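Local coordinates for protein member of s1p family of ribosomal proteins (Pyrococcus furiosus, PDB 5YH1) that holds a manganese ion in its DHH domain, the part of the longer protein present here, and probably acts as an exonuclease on nucleic acids, at residues 73-78 / 204-209; 219-224 / 280-285; 326-331 / 365-370. All coordinates share one frame; numbering follows the deposited sequence.

Interaction 1: residues 73-78 / 204-209; sequences VALETA and TEVARY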
loop_
_atom_site.group_PDB
_atom_site.type_symbol
_atom_site.label_atom_id
_atom_site.label_comp_id
_atom_site.label_asym_id
_atom_site.label_seq_id
_atom_site.Cartn_x
_atom_site.Cartn_y
_atom_site.Cartn_z
ATOM N N VAL A 73 14.951 9.906 -16.536
ATOM C CA VAL A 73 15.833 8.904 -17.138
ATOM C C VAL A 73 16.969 9.575 -17.916
ATOM O O VAL A 73 18.093 9.082 -17.913
ATOM C CB VAL A 73 15.052 7.889 -18.016
ATOM C CG1 VAL A 73 16.003 6.947 -18.741
ATOM C CG2 VAL A 73 14.099 7.095 -17.148
ATOM N N ALA A 74 16.682 10.701 -18.559
ATOM C CA ALA A 74 17.744 11.504 -19.190
ATOM C C ALA A 74 18.859 11.817 -18.187
ATOM O O ALA A 74 20.037 11.572 -18.449
ATOM C CB ALA A 74 17.174 12.794 -19.765
ATOM N N LEU A 75 18.475 12.337 -17.023
ATOM C CA LEU A 75 19.453 12.711 -15.996
ATOM C C LEU A 75 20.192 11.499 -15.434
ATOM O O LEU A 75 21.415 11.530 -15.271
ATOM C CB LEU A 75 18.775 13.515 -14.885
ATOM C CG LEU A 75 18.286 14.871 -15.396
ATOM C CD1 LEU A 75 17.228 15.467 -14.483
ATOM C CD2 LEU A 75 19.450 15.836 -15.583
ATOM N N GLU A 76 19.458 10.421 -15.169
ATOM C CA GLU A 76 20.058 9.174 -14.681
ATOM C C GLU A 76 21.107 8.630 -15.656
ATOM O O GLU A 76 22.176 8.145 -15.246
ATOM C CB GLU A 76 18.957 8.120 -14.404
ATOM C CG GLU A 76 19.474 6.723 -14.084
ATOM C CD GLU A 76 18.397 5.741 -13.614
ATOM O OE1 GLU A 76 18.686 4.533 -13.591
ATOM O OE2 GLU A 76 17.276 6.141 -13.247
ATOM N N THR A 77 20.801 8.711 -16.949
ATOM C CA THR A 77 21.678 8.184 -17.989
ATOM C C THR A 77 23.026 8.921 -18.025
ATOM O O THR A 77 24.055 8.315 -18.287
ATOM C CB THR A 77 20.974 8.249 -19.360
ATOM O OG1 THR A 77 19.755 7.507 -19.291
ATOM C CG2 THR A 77 21.844 7.670 -20.469
ATOM N N ALA A 78 23.014 10.220 -17.739
ATOM C CA ALA A 78 24.242 11.022 -17.639
ATOM C C ALA A 78 24.989 10.803 -16.311
ATOM O O ALA A 78 26.214 10.773 -16.270
ATOM C CB ALA A 78 23.897 12.496 -17.791
ATOM N N THR A 204 17.122 16.972 -20.489
ATOM C CA THR A 204 18.069 16.441 -21.470
ATOM C C THR A 204 19.226 17.421 -21.671
ATOM O O THR A 204 20.383 17.007 -21.696
ATOM C CB THR A 204 17.384 16.118 -22.814
ATOM O OG1 THR A 204 16.430 15.066 -22.624
ATOM C CG2 THR A 204 18.398 15.682 -23.851
ATOM N N GLU A 205 18.933 18.719 -21.758
ATOM C CA GLU A 205 20.012 19.714 -21.906
ATOM C C GLU A 205 20.884 19.739 -20.644
ATOM O O GLU A 205 22.116 19.681 -20.742
ATOM C CB GLU A 205 19.475 21.105 -22.230
ATOM C CG GLU A 205 18.648 21.193 -23.515
ATOM C CD GLU A 205 19.441 21.005 -24.816
ATOM O OE1 GLU A 205 20.678 20.838 -24.791
ATOM O OE2 GLU A 205 18.815 21.027 -25.896
ATOM N N VAL A 206 20.269 19.755 -19.460
ATOM C CA VAL A 206 21.060 19.671 -18.224
ATOM C C VAL A 206 21.937 18.430 -18.250
ATOM O O VAL A 206 23.133 18.498 -17.917
ATOM C CB VAL A 206 20.207 19.685 -16.940
ATOM C CG1 VAL A 206 21.083 19.420 -15.719
ATOM C CG2 VAL A 206 19.498 21.019 -16.776
ATOM N N ALA A 207 21.361 17.302 -18.662
ATOM C CA ALA A 207 22.115 16.048 -18.717
ATOM C C ALA A 207 23.354 16.145 -19.610
ATOM O O ALA A 207 24.392 15.566 -19.301
ATOM C CB ALA A 207 21.226 14.904 -19.182
ATOM N N ARG A 208 23.238 16.865 -20.720
ATOM C CA ARG A 208 24.370 17.068 -21.630
ATOM C C ARG A 208 25.495 17.862 -20.951
ATOM O O ARG A 208 26.672 17.568 -21.163
ATOM C CB ARG A 208 23.917 17.766 -22.922
ATOM C CG ARG A 208 23.029 16.904 -23.812
ATOM C CD ARG A 208 22.493 17.662 -25.023
ATOM N NE ARG A 208 23.590 18.273 -25.777
ATOM C CZ ARG A 208 23.966 19.551 -25.697
ATOM N NH1 ARG A 208 23.319 20.430 -24.943
ATOM N NH2 ARG A 208 25.007 19.958 -26.400
ATOM N N TYR A 209 25.139 18.850 -20.133
ATOM C CA TYR A 209 26.137 19.573 -19.347
ATOM C C TYR A 209 26.746 18.713 -18.237
ATOM O O TYR A 209 27.931 18.837 -17.932
ATOM C CB TYR A 209 25.556 20.857 -18.764
ATOM C CG TYR A 209 25.395 21.954 -19.791
ATOM C CD1 TYR A 209 24.319 21.956 -20.664
ATOM C CD2 TYR A 209 26.321 22.989 -19.896
ATOM C CE1 TYR A 209 24.149 22.955 -21.601
ATOM C CE2 TYR A 209 26.159 23.994 -20.837
ATOM C CZ TYR A 209 25.072 23.964 -21.695
ATOM O OH TYR A 209 24.890 24.946 -22.643
#
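With CG anti to its carbonyl carbon (chi1 -67°), Leu75 sends its CD2 methyl across to the 204-209 helix; Val206, with CG1 anti to the backbone N (chi1 173°), turns that CG1 methyl to meet Leu75. The two methyls, Leu75 CD2 and Val206 CG1, stand 3.9 Å apart, and the side chains cross obliquely along one flank of the interface. Small residues do the rest, an instance of how alanines let helices run close: the axes of these two segments come within 8.3 Å and are almost parallel, at 8°. Ala207 CB lies 3.6 Å from Ala74 O and 3.9 Å from Ala78 CB, so the Ala207 methyl sits against Ala74 and Ala78, one turn apart on the neighbouring helix. Ala78 CB in turn rests 3.5 Å from Ala207 O, and Ala74 CB touches Thr204 OG1 at 3.7 Å. No hydrogen bond crosses the contact; the Thr204 hydroxyl is instead bonded to Gly200 O, one turn back in its own helix. The contact joins helix 66-86, which follows strand 58-63 of the five-stranded parallel sheet, to helix 199-210 of the DHH domain, with Ile218 of helix 215-218 and Leu221 of helix 221-229 packed against it.

Interaction 2: residues 219-224 / 280-285; sequences KHLPAI and LLITGN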
loop_
_atom_site.group_PDB
_atom_site.type_symbol
_atom_site.label_atom_id
_atom_site.label_comp_id
_atom_site.label_asym_id
_atom_site.label_seq_id
_atom_site.Cartn_x
_atom_site.Cartn_y
_atom_site.Cartn_z
ATOM N N LYS A 219 19.718 12.255 -27.132
ATOM C CA LYS A 219 19.285 13.471 -27.844
ATOM C C LYS A 219 17.890 13.385 -28.468
ATOM O O LYS A 219 17.302 14.413 -28.804
ATOM C CB LYS A 219 20.316 13.913 -28.891
ATOM C CG LYS A 219 20.588 12.906 -29.989
ATOM C CD LYS A 219 21.803 13.327 -30.783
ATOM C CE LYS A 219 22.098 12.338 -31.899
ATOM N NZ LYS A 219 23.362 12.730 -32.565
ATOM N N HIS A 220 17.358 12.172 -28.604
ATOM C CA HIS A 220 15.965 11.960 -29.040
ATOM C C HIS A 220 14.904 12.011 -27.923
ATOM O O HIS A 220 13.694 12.029 -28.205
ATOM C CB HIS A 220 15.853 10.619 -29.768
ATOM C CG HIS A 220 15.947 9.434 -28.859
ATOM N ND1 HIS A 220 17.130 9.031 -28.278
ATOM C CD2 HIS A 220 14.999 8.581 -28.413
ATOM C CE1 HIS A 220 16.908 7.971 -27.524
ATOM N NE2 HIS A 220 15.622 7.677 -27.590
ATOM N N LEU A 221 15.337 12.025 -26.661
ATOM C CA LEU A 221 14.395 12.010 -25.524
ATOM C C LEU A 221 13.465 13.208 -25.486
ATOM O O LEU A 221 12.278 13.058 -25.192
ATOM C CB LEU A 221 15.141 11.868 -24.193
ATOM C CG LEU A 221 15.892 10.545 -23.989
ATOM C CD1 LEU A 221 16.404 10.435 -22.563
ATOM C CD2 LEU A 221 15.023 9.340 -24.311
ATOM N N PRO A 222 13.981 14.411 -25.802
ATOM C CA PRO A 222 13.101 15.583 -25.832
ATOM C C PRO A 222 11.880 15.456 -26.760
ATOM O O PRO A 222 10.816 15.996 -26.454
ATOM C CB PRO A 222 14.033 16.703 -26.301
ATOM C CG PRO A 222 15.383 16.281 -25.832
ATOM C CD PRO A 222 15.399 14.784 -25.940
ATOM N N ALA A 223 12.030 14.749 -27.873
ATOM C CA ALA A 223 10.906 14.489 -28.768
ATOM C C ALA A 223 9.838 13.633 -28.103
ATOM O O ALA A 223 8.645 13.878 -28.283
ATOM C CB ALA A 223 11.390 13.819 -30.051
ATOM N N ILE A 224 10.264 12.623 -27.347
ATOM C CA ILE A 224 9.327 11.772 -26.592
ATOM C C ILE A 224 8.611 12.600 -25.516
ATOM O O ILE A 224 7.385 12.587 -25.420
ATOM C CB ILE A 224 10.048 10.546 -25.979
ATOM C CG1 ILE A 224 10.551 9.622 -27.086
ATOM C CG2 ILE A 224 9.104 9.749 -25.094
ATOM C CD1 ILE A 224 11.490 8.530 -26.633
ATOM N N LEU A 280 12.080 3.827 -23.975
ATOM C CA LEU A 280 12.612 5.126 -24.396
ATOM C C LEU A 280 13.720 5.041 -25.454
ATOM O O LEU A 280 14.207 6.082 -25.919
ATOM C CB LEU A 280 13.157 5.885 -23.185
ATOM C CG LEU A 280 12.124 6.447 -22.224
ATOM C CD1 LEU A 280 12.846 7.021 -21.022
ATOM C CD2 LEU A 280 11.234 7.493 -22.887
ATOM N N LEU A 281 14.125 3.814 -25.795
ATOM C CA LEU A 281 15.127 3.526 -26.817
ATOM C C LEU A 281 16.492 4.096 -26.450
ATOM O O LEU A 281 17.105 4.777 -27.254
ATOM C CB LEU A 281 14.679 4.035 -28.201
ATOM C CG LEU A 281 15.408 3.428 -29.420
ATOM C CD1 LEU A 281 14.834 2.072 -29.763
ATOM C CD2 LEU A 281 15.318 4.327 -30.644
ATOM N N ILE A 282 16.970 3.839 -25.234
ATOM C CA ILE A 282 18.309 4.311 -24.866
ATOM C C ILE A 282 19.302 3.197 -24.627
ATOM O O ILE A 282 20.434 3.455 -24.237
ATOM C CB ILE A 282 18.301 5.276 -23.663
ATOM C CG1 ILE A 282 17.861 4.571 -22.383
ATOM C CG2 ILE A 282 17.401 6.471 -23.950
ATOM C CD1 ILE A 282 18.202 5.358 -21.136
ATOM N N THR A 283 18.878 1.963 -24.841
ATOM C CA THR A 283 19.785 0.831 -24.854
ATOM C C THR A 283 19.991 0.441 -26.315
ATOM O O THR A 283 19.246 0.861 -27.208
ATOM C CB THR A 283 19.205 -0.383 -24.084
ATOM O OG1 THR A 283 18.143 -0.977 -24.832
ATOM C CG2 THR A 283 18.670 0.025 -22.727
ATOM N N GLY A 284 20.984 -0.385 -26.568
ATOM C CA GLY A 284 21.163 -0.912 -27.909
ATOM C C GLY A 284 20.239 -2.066 -28.248
ATOM O O GLY A 284 20.351 -2.639 -29.325
ATOM N N ASN A 285 19.316 -2.419 -27.355
ATOM C CA ASN A 285 18.461 -3.583 -27.576
ATOM C C ASN A 285 17.179 -3.232 -28.334
ATOM O O ASN A 285 16.090 -3.169 -27.754
ATOM C CB ASN A 285 18.148 -4.262 -26.246
ATOM C CG ASN A 285 17.624 -5.672 -26.426
ATOM O OD1 ASN A 285 17.082 -6.029 -27.481
ATOM N ND2 ASN A 285 17.776 -6.485 -25.392
#
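Helix 276-279 ends in a Schellman motif, in which Leu281 takes a positive phi (63°) and the chain turns so that Leu280 O meets His220. The case illustrates how a single side chain can hold a turning backbone. His220 places its ring between its own backbone N and carbonyl carbon (chi1 73°), and NE2 donates to Leu280 O at 2.7 Å. The bond is fairly straight, 159° at the hydrogen, and lies close to the ring plane as well as in the carbonyl plane. Leu281 O is also near the ring, 3.2 Å from His220 CE1, but too badly angled to take a bond from NE2. An apolar layer adjoins the polar link. Leu221 CD2 lies over one face of the His220 ring and reaches Ile282 CG2 at 3.7 Å, the two side chains crossing at about a right angle. Ile224 CG2 packs on Leu280 CD2, 3.8 Å away, while Ile256 and Ile260 of helix 250-267 close in behind. Beyond Ile282 the loop runs on into helix 286-311. Around the carbonyl itself, the Leu221 CD2 and Ile224 CD1 methyls each stand 3.7 Å from Leu280 O.

Interaction 3: residues 326-331 / 365-370; sequences FNTIDV and LTLAYG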
loop_
_atom_site.group_PDB
_atom_site.type_symbol
_atom_site.label_atom_id
_atom_site.label_comp_id
_atom_site.label_asym_id
_atom_site.label_seq_id
_atom_site.Cartn_x
_atom_site.Cartn_y
_atom_site.Cartn_z
ATOM N N PHE A 326 -19.945 22.815 -24.269
ATOM C CA PHE A 326 -19.700 22.395 -22.882
ATOM C C PHE A 326 -20.099 20.924 -22.712
ATOM O O PHE A 326 -21.266 20.578 -22.879
ATOM C CB PHE A 326 -20.532 23.291 -21.955
ATOM C CG PHE A 326 -20.354 23.027 -20.480
ATOM C CD1 PHE A 326 -19.101 22.822 -19.924
ATOM C CD2 PHE A 326 -21.452 23.062 -19.631
ATOM C CE1 PHE A 326 -18.954 22.616 -18.552
ATOM C CE2 PHE A 326 -21.313 22.861 -18.263
ATOM C CZ PHE A 326 -20.062 22.642 -17.723
ATOM N N ASN A 327 -19.124 20.072 -22.397
ATOM C CA ASN A 327 -19.351 18.642 -22.216
ATOM C C ASN A 327 -19.238 18.268 -20.739
ATOM O O ASN A 327 -18.301 18.688 -20.063
ATOM C CB ASN A 327 -18.318 17.815 -22.984
ATOM C CG ASN A 327 -18.171 18.236 -24.436
ATOM O OD1 ASN A 327 -19.153 18.477 -25.128
ATOM N ND2 ASN A 327 -16.937 18.302 -24.905
ATOM N N THR A 328 -20.173 17.458 -20.246
ATOM C CA THR A 328 -20.116 16.988 -18.860
ATOM C C THR A 328 -20.271 15.476 -18.810
ATOM O O THR A 328 -21.024 14.891 -19.593
ATOM C CB THR A 328 -21.210 17.624 -17.993
ATOM O OG1 THR A 328 -22.486 17.308 -18.549
ATOM C CG2 THR A 328 -21.041 19.130 -17.938
ATOM N N ILE A 329 -19.532 14.856 -17.898
ATOM C CA ILE A 329 -19.578 13.413 -17.712
ATOM C C ILE A 329 -19.316 13.071 -16.250
ATOM O O ILE A 329 -18.340 13.524 -15.649
ATOM C CB ILE A 329 -18.584 12.681 -18.647
ATOM C CG1 ILE A 329 -18.549 11.176 -18.370
ATOM C CG2 ILE A 329 -17.181 13.254 -18.535
ATOM C CD1 ILE A 329 -19.842 10.467 -18.698
ATOM N N ASP A 330 -20.219 12.278 -15.692
ATOM C CA ASP A 330 -20.091 11.764 -14.331
ATOM C C ASP A 330 -19.237 10.505 -14.379
ATOM O O ASP A 330 -19.739 9.415 -14.689
ATOM C CB ASP A 330 -21.479 11.456 -13.774
ATOM C CG ASP A 330 -21.451 11.019 -12.312
ATOM O OD1 ASP A 330 -20.434 10.423 -11.870
ATOM O OD2 ASP A 330 -22.463 11.270 -11.623
ATOM N N VAL A 331 -17.951 10.656 -14.083
ATOM C CA VAL A 331 -17.025 9.536 -14.134
ATOM C C VAL A 331 -17.037 8.649 -12.879
ATOM O O VAL A 331 -16.307 7.679 -12.830
ATOM C CB VAL A 331 -15.579 9.967 -14.470
ATOM C CG1 VAL A 331 -15.541 10.651 -15.830
ATOM C CG2 VAL A 331 -14.991 10.876 -13.398
ATOM N N LEU A 365 -15.122 22.844 -23.882
ATOM C CA LEU A 365 -14.855 22.698 -22.454
ATOM C C LEU A 365 -15.432 21.389 -21.958
ATOM O O LEU A 365 -16.641 21.184 -22.004
ATOM C CB LEU A 365 -15.470 23.859 -21.674
ATOM C CG LEU A 365 -15.049 23.969 -20.205
ATOM C CD1 LEU A 365 -13.567 24.270 -20.056
ATOM C CD2 LEU A 365 -15.858 25.069 -19.538
ATOM N N THR A 366 -14.556 20.509 -21.485
ATOM C CA THR A 366 -14.955 19.198 -21.000
ATOM C C THR A 366 -14.786 19.138 -19.492
ATOM O O THR A 366 -13.700 19.367 -18.966
ATOM C CB THR A 366 -14.143 18.081 -21.677
ATOM O OG1 THR A 366 -14.436 18.062 -23.084
ATOM C CG2 THR A 366 -14.493 16.710 -21.086
ATOM N N LEU A 367 -15.881 18.850 -18.803
ATOM C CA LEU A 367 -15.889 18.760 -17.345
ATOM C C LEU A 367 -16.234 17.332 -16.931
ATOM O O LEU A 367 -17.354 16.878 -17.138
ATOM C CB LEU A 367 -16.929 19.722 -16.795
ATOM C CG LEU A 367 -17.202 19.641 -15.294
ATOM C CD1 LEU A 367 -16.078 20.306 -14.527
ATOM C CD2 LEU A 367 -18.532 20.310 -14.990
ATOM N N ALA A 368 -15.269 16.629 -16.351
ATOM C CA ALA A 368 -15.482 15.263 -15.869
ATOM C C ALA A 368 -15.470 15.257 -14.354
ATOM O O ALA A 368 -14.464 15.616 -13.757
ATOM C CB ALA A 368 -14.395 14.346 -16.395
ATOM N N TYR A 369 -16.566 14.837 -13.727
ATOM C CA TYR A 369 -16.690 14.962 -12.272
ATOM C C TYR A 369 -16.978 13.647 -11.544
ATOM O O TYR A 369 -17.616 12.735 -12.078
ATOM C CB TYR A 369 -17.753 15.998 -11.913
ATOM C CG TYR A 369 -19.144 15.690 -12.406
ATOM C CD1 TYR A 369 -20.032 14.936 -11.633
ATOM C CD2 TYR A 369 -19.586 16.163 -13.639
ATOM C CE1 TYR A 369 -21.314 14.660 -12.089
ATOM C CE2 TYR A 369 -20.864 15.892 -14.101
ATOM C CZ TYR A 369 -21.720 15.142 -13.326
ATOM O OH TYR A 369 -22.984 14.880 -13.789
ATOM N N GLY A 370 -16.480 13.574 -10.316
ATOM C CA GLY A 370 -16.828 12.508 -9.373
ATOM C C GLY A 370 -17.607 13.078 -8.199
ATOM O O GLY A 370 -18.161 14.171 -8.302
HETATM O O HOH W 1 -23.064 14.887 -16.917
HETATM O O HOH W 2 -24.417 12.820 -12.424
#
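Asn327 uses both of its backbone polar groups on the neighbouring strand: its N donates to Leu365 O and its O accepts from Leu367 N, each bond 2.7 Å long. The same pattern continues one step on, with Ile329 N bonded to Leu367 O (3.1 Å) and Tyr369 N to Ile329 O (2.9 Å), until Val331 N closes the ladder on Tyr369 O with a more bent bond of 136°. On their outer edges, Phe326 and Thr328 bond to strand 316-319, and Thr366 and Ala368 to strand 373-378. Side chains add further bonds. Asn327 ND2 donates to Thr366 OG1 at 3.1 Å, nearly within its amide plane, while Asn327 OD1 pairs with Ser317 OG and the Thr366 hydroxyl also bonds to His351 ND1. Across the sheet, chi1 of 61° swings the Tyr369 ring over Asp330, whose CA sits 4.0 Å from the ring centroid in a CH-pi contact. Tyr369 OH meets two waters, one shared with Thr328 OG1, the other donating to Asp330 OD2 at 2.6 Å; Asp330 OD1 accepts from the N of Glu332 and of Leu333. With an alanine at Tyr369, both waters would probably lose their shared hydroxyl and Asp330 the ring that lies against it. Phe326, Leu365 and Tyr369 face helix 423-435, whereas Ile329 and Ala368 face helix 343-358, the connection that makes these parallel strands a beta-alpha-beta crossover within a mixed sheet.

In the fold
Interactions 1 and 2 form one continuous core, their centres about 12 Å apart. Ile282 CD1 of the loop packs 3.6 Å from Val73 CG1, and Leu221 CD1 lies 3.7 Å from Ala74 CB, so helix 66-86, one half of interaction 1, also packs against interaction 2. This core lies near the manganese site of Asp67, Asp137, His163 and Asp229: the side chains of Thr204 and Ile224 are about 12 and 11 Å from the metal, and helices 66-86 and 221-229 themselves carry Asp67 and Asp229. Interaction 3 lies in the mixed sheet, its centre about 39 Å from that of interaction 1 and about 36 Å from that of interaction 2. Helix 286-311, which starts after the loop of interaction 2, leads the chain toward it.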